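Local structure of uracil-DNA glycosylase (Nitratifractor salsuginis, 5X3G) at residues E160-L165 and G247-L252; H234-I237 and K241-E244. The protein is a single-chain alpha/beta protein of the uracil-DNA glycosylase family, built round a four-stranded parallel sheet with helices packed about it. One frame throughout, in Å; residues are numbered along the deposited sequence.

Contact 1 of 2, residues E160-L165 and G247-L252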
loop_
_atom_site.group_PDB
_atom_site.type_symbol
_atom_site.label_atom_id
_atom_site.label_comp_id
_atom_site.label_asym_id
_atom_site.label_seq_id
_atom_site.Cartn_x
_atom_site.Cartn_y
_atom_site.Cartn_z
ATOM N N GLU A 160 4.962 -3.531 -7.109
ATOM C CA GLU A 160 6.228 -2.809 -7.166
ATOM C C GLU A 160 6.831 -2.822 -8.569
ATOM O O GLU A 160 7.447 -1.833 -8.982
ATOM C CB GLU A 160 7.201 -3.384 -6.140
ATOM C CG GLU A 160 6.754 -3.121 -4.709
ATOM C CD GLU A 160 7.685 -3.707 -3.672
ATOM O OE1 GLU A 160 8.130 -4.858 -3.858
ATOM O OE2 GLU A 160 7.966 -3.016 -2.668
ATOM N N ARG A 161 6.657 -3.917 -9.317
ATOM C CA ARG A 161 7.110 -3.947 -10.705
ATOM C C ARG A 161 6.440 -2.859 -11.529
ATOM O O ARG A 161 7.062 -2.293 -12.436
ATOM C CB ARG A 161 6.833 -5.313 -11.335
ATOM C CG ARG A 161 7.770 -6.430 -10.913
ATOM C CD ARG A 161 7.505 -7.670 -11.752
ATOM N NE ARG A 161 8.515 -8.707 -11.574
ATOM C CZ ARG A 161 8.455 -9.656 -10.647
ATOM N NH1 ARG A 161 7.432 -9.693 -9.805
ATOM N NH2 ARG A 161 9.416 -10.566 -10.562
ATOM N N SER A 162 5.179 -2.558 -11.229
ATOM C CA SER A 162 4.443 -1.506 -11.907
ATOM C C SER A 162 4.717 -0.127 -11.322
ATOM O O SER A 162 4.065 0.841 -11.724
ATOM C CB SER A 162 2.943 -1.811 -11.863
ATOM O OG SER A 162 2.659 -3.011 -12.567
ATOM N N GLY A 163 5.664 -0.014 -10.394
ATOM C CA GLY A 163 6.062 1.282 -9.879
ATOM C C GLY A 163 5.120 1.872 -8.857
ATOM O O GLY A 163 5.034 3.098 -8.733
ATOM N N VAL A 164 4.413 1.034 -8.109
ATOM C CA VAL A 164 3.411 1.492 -7.156
ATOM C C VAL A 164 4.024 1.491 -5.765
ATOM O O VAL A 164 4.426 0.440 -5.252
ATOM C CB VAL A 164 2.147 0.621 -7.208
ATOM C CG1 VAL A 164 1.163 1.029 -6.114
ATOM C CG2 VAL A 164 1.505 0.734 -8.582
ATOM N N LEU A 165 4.108 2.674 -5.166
ATOM C CA LEU A 165 4.483 2.826 -3.767
ATOM C C LEU A 165 3.229 2.679 -2.916
ATOM O O LEU A 165 2.319 3.514 -2.995
ATOM C CB LEU A 165 5.142 4.186 -3.524
ATOM C CG LEU A 165 5.615 4.497 -2.100
ATOM C CD1 LEU A 165 6.782 3.612 -1.704
ATOM C CD2 LEU A 165 5.981 5.965 -1.978
ATOM N N GLY A 247 -5.700 -2.537 -15.217
ATOM C CA GLY A 247 -5.594 -3.463 -16.322
ATOM C C GLY A 247 -4.200 -3.569 -16.912
ATOM O O GLY A 247 -3.638 -4.663 -17.015
ATOM N N PRO A 248 -3.609 -2.436 -17.313
ATOM C CA PRO A 248 -2.257 -2.483 -17.896
ATOM C C PRO A 248 -1.196 -3.031 -16.965
ATOM O O PRO A 248 -0.105 -3.382 -17.431
ATOM C CB PRO A 248 -1.979 -1.016 -18.248
ATOM C CG PRO A 248 -3.326 -0.427 -18.451
ATOM C CD PRO A 248 -4.201 -1.092 -17.433
HETATM N N MSE A 249 -1.475 -3.121 -15.673
HETATM C CA MSE A 249 -0.491 -3.610 -14.724
HETATM C C MSE A 249 -0.430 -5.128 -14.702
HETATM O O MSE A 249 0.598 -5.702 -14.339
HETATM C CB MSE A 249 -0.803 -3.076 -13.335
HETATM C CG MSE A 249 -0.847 -1.571 -13.254
HETATM SE SE MSE A 249 -0.881 -1.032 -11.380
HETATM C CE MSE A 249 -1.634 0.755 -11.550
ATOM N N ASP A 250 -1.534 -5.749 -15.112
ATOM C CA ASP A 250 -1.743 -7.197 -15.050
ATOM C C ASP A 250 -1.121 -7.779 -13.783
ATOM O O ASP A 250 -0.222 -8.620 -13.819
ATOM C CB ASP A 250 -1.202 -7.894 -16.298
ATOM C CG ASP A 250 -1.858 -9.245 -16.539
ATOM O OD1 ASP A 250 -2.622 -9.709 -15.664
ATOM O OD2 ASP A 250 -1.607 -9.848 -17.604
ATOM N N LEU A 251 -1.633 -7.300 -12.646
ATOM C CA LEU A 251 -1.028 -7.584 -11.350
ATOM C C LEU A 251 -1.097 -9.056 -10.964
ATOM O O LEU A 251 -0.334 -9.487 -10.093
ATOM C CB LEU A 251 -1.702 -6.731 -10.277
ATOM C CG LEU A 251 -1.472 -5.226 -10.443
ATOM C CD1 LEU A 251 -2.485 -4.426 -9.641
ATOM C CD2 LEU A 251 -0.051 -4.862 -10.033
ATOM N N LEU A 252 -1.981 -9.834 -11.582
ATOM C CA LEU A 252 -2.113 -11.246 -11.254
ATOM C C LEU A 252 -1.295 -12.150 -12.165
ATOM O O LEU A 252 -1.295 -13.366 -11.965
ATOM C CB LEU A 252 -3.586 -11.664 -11.289
ATOM C CG LEU A 252 -4.505 -10.951 -10.293
ATOM C CD1 LEU A 252 -5.897 -11.518 -10.361
ATOM C CD2 LEU A 252 -3.965 -11.046 -8.875
HETATM O O HOH W 1 2.809 -5.602 -12.523
#

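Contact 2 of 2, residues H234-I237 and K241-E244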
loop_
_atom_site.group_PDB
_atom_site.type_symbol
_atom_site.label_atom_id
_atom_site.label_comp_id
_atom_site.label_asym_id
_atom_site.label_seq_id
_atom_site.Cartn_x
_atom_site.Cartn_y
_atom_site.Cartn_z
ATOM N N HIS A 234 -18.446 -4.084 -3.409
ATOM C CA HIS A 234 -18.488 -5.139 -4.419
ATOM C C HIS A 234 -18.595 -4.568 -5.828
ATOM O O HIS A 234 -18.069 -5.162 -6.780
ATOM C CB HIS A 234 -19.647 -6.096 -4.130
ATOM C CG HIS A 234 -20.962 -5.412 -3.920
ATOM N ND1 HIS A 234 -21.888 -5.252 -4.929
ATOM C CD2 HIS A 234 -21.508 -4.851 -2.816
ATOM C CE1 HIS A 234 -22.947 -4.619 -4.456
ATOM N NE2 HIS A 234 -22.742 -4.363 -3.176
ATOM N N THR A 235 -19.242 -3.409 -5.978
ATOM C CA THR A 235 -19.350 -2.775 -7.289
ATOM C C THR A 235 -17.981 -2.483 -7.895
ATOM O O THR A 235 -17.849 -2.425 -9.126
ATOM C CB THR A 235 -20.170 -1.488 -7.179
ATOM O OG1 THR A 235 -19.751 -0.753 -6.024
ATOM C CG2 THR A 235 -21.657 -1.805 -7.062
ATOM N N PHE A 236 -16.954 -2.314 -7.053
ATOM C CA PHE A 236 -15.590 -2.125 -7.542
ATOM C C PHE A 236 -15.193 -3.187 -8.556
ATOM O O PHE A 236 -14.386 -2.915 -9.452
ATOM C CB PHE A 236 -14.603 -2.140 -6.369
ATOM C CG PHE A 236 -13.170 -1.887 -6.764
ATOM C CD1 PHE A 236 -12.688 -0.594 -6.881
ATOM C CD2 PHE A 236 -12.302 -2.943 -7.001
ATOM C CE1 PHE A 236 -11.372 -0.357 -7.235
ATOM C CE2 PHE A 236 -10.986 -2.713 -7.358
ATOM C CZ PHE A 236 -10.521 -1.420 -7.475
ATOM N N ILE A 237 -15.749 -4.397 -8.437
ATOM C CA ILE A 237 -15.359 -5.479 -9.336
ATOM C C ILE A 237 -15.663 -5.122 -10.785
ATOM O O ILE A 237 -14.906 -5.485 -11.695
ATOM C CB ILE A 237 -16.044 -6.796 -8.915
ATOM C CG1 ILE A 237 -15.650 -7.170 -7.486
ATOM C CG2 ILE A 237 -15.677 -7.926 -9.862
ATOM C CD1 ILE A 237 -16.435 -8.335 -6.925
ATOM N N LYS A 241 -13.351 2.249 -14.521
ATOM C CA LYS A 241 -12.198 3.103 -14.257
ATOM C C LYS A 241 -11.081 2.303 -13.598
ATOM O O LYS A 241 -9.894 2.506 -13.895
ATOM C CB LYS A 241 -12.610 4.295 -13.390
ATOM C CG LYS A 241 -11.537 5.364 -13.249
ATOM C CD LYS A 241 -12.044 6.583 -12.487
ATOM C CE LYS A 241 -11.093 7.762 -12.649
ATOM N NZ LYS A 241 -11.537 8.954 -11.873
ATOM N N ALA A 242 -11.450 1.363 -12.722
ATOM C CA ALA A 242 -10.470 0.445 -12.154
ATOM C C ALA A 242 -9.878 -0.463 -13.225
ATOM O O ALA A 242 -8.663 -0.695 -13.243
ATOM C CB ALA A 242 -11.108 -0.384 -11.040
ATOM N N TRP A 243 -10.718 -0.989 -14.125
ATOM C CA TRP A 243 -10.206 -1.808 -15.222
ATOM C C TRP A 243 -9.158 -1.057 -16.027
ATOM O O TRP A 243 -8.138 -1.632 -16.425
ATOM C CB TRP A 243 -11.330 -2.234 -16.164
ATOM C CG TRP A 243 -12.465 -2.992 -15.568
ATOM C CD1 TRP A 243 -12.596 -3.437 -14.285
ATOM C CD2 TRP A 243 -13.646 -3.400 -16.260
ATOM N NE1 TRP A 243 -13.797 -4.096 -14.137
ATOM C CE2 TRP A 243 -14.458 -4.087 -15.338
ATOM C CE3 TRP A 243 -14.094 -3.250 -17.574
ATOM C CZ2 TRP A 243 -15.695 -4.621 -15.690
ATOM C CZ3 TRP A 243 -15.319 -3.780 -17.923
ATOM C CH2 TRP A 243 -16.106 -4.457 -16.985
ATOM N N GLU A 244 -9.402 0.225 -16.301
ATOM C CA GLU A 244 -8.462 0.969 -17.126
ATOM C C GLU A 244 -7.208 1.360 -16.357
ATOM O O GLU A 244 -6.120 1.410 -16.944
ATOM C CB GLU A 244 -9.134 2.210 -17.716
ATOM C CG GLU A 244 -8.228 2.980 -18.665
ATOM C CD GLU A 244 -8.956 4.056 -19.443
ATOM O OE1 GLU A 244 -10.184 4.188 -19.271
ATOM O OE2 GLU A 244 -8.294 4.769 -20.228
#

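Contact 1 of 2, residues E160-L165 and G247-L252
Met249, modelled as selenomethionine, lays its side chain against Ser162: Met249 SE is 3.9 Å from Ser162 CB, and Met249 CB is 3.5 Å from Ser162 OG. The Met249 side chain is extended beyond CG (chi2 -168°, chi3 -158°), which carries the selenium past the serine and on to Val164, where Met249 SE stands 4.1 Å from Val164 CG2. Those two side chains cross at about a right angle, and the approach is made by a single methyl branch of the valine, CG2, which is anti to the carbonyl carbon. Leu251 adds a looser touch, its methyl CD2 lying 4.1 Å from the hydroxyl oxygen OG of Ser162. The 160-165 segment is where helix 152-161 stops and strand 164-168, an outermost strand of the four-stranded parallel sheet, begins. A Schellman motif makes the turn: Gly163, at positive phi (78°), is its C-prime residue, with Gly163 N bonded to Glu160 O and Val164 N to Phe159 O. Ser162, the first residue to leave helical geometry, points its CB at the 247-252 segment. No direct hydrogen bond joins the two segments. A water does so instead, lying 2.6 Å from Ser162 OG and donating to Met249 O across 2.9 Å. The same carbonyl also accepts from Arg255, while Ser162 OG has a further, weak bond with Asn158 O. On the sheet side, Tyr73 of the neighbouring strand touches both Val164 and Met249.

Contact 2 of 2, residues H234-I237 and K241-E244
With CG anti to the backbone N (chi1 -177°), Phe236 extends its ring to Ala242, while the first torsion of Trp243 places its CG beside its own backbone N, anti to the carbonyl carbon, from where the indole reaches Ile237 O with NE1. The two meetings differ in kind. In the first, the methyl CB of Ala242, directed at the 234-237 segment, is 3.8 Å from Phe236 CZ and equally near to CE1, so it meets the CE1-CZ bond at the far end of the ring, obliquely. In the second, Trp243 NE1 donates to Ile237 O at 3.0 Å with an N-H...O angle of 174°, a nearly straight bond. The oxygen lies only 2° out of the indole plane, at the ring's edge; seen from the acceptor, the donor is tilted out of the carbonyl plane. The 3-10 turn 234-237, itself closed by a bond from Ile237 N to His234 O, follows strand 225-228 of the parallel sheet and leads into helix 240-246, so this is a local contact between the turn and the helix it introduces. Asn239 OD1 accepts from Ala242 N at the start of that helix. Helix 114-126 packs against both segments: Met122 touches Phe236, Asn118 and Lys121 touch Ile237, and Val125 touches Trp243. From the sheet side, Leu228 packs on Ala242.

Helix 240-246 connects the two contacts: contact 2 uses its residues 241-244, and the 3-10 segment 247-249 of contact 1 follows directly after its end. Their centres are 15 Å apart, and they touch where Pro248 CD packs 4.1 Å from Trp243 O. Along the chain, contact 2 is nested inside the long loop that contact 1 closes between residues 165 and 247. In the fold they lie at the two outermost strands of the parallel sheet: contact 1 includes the start of 164-168, whereas contact 2 packs beside 225-228. Contact 1 is nearer the centre of the chain, at 12 Å against 18 Å for contact 2, measured between centres.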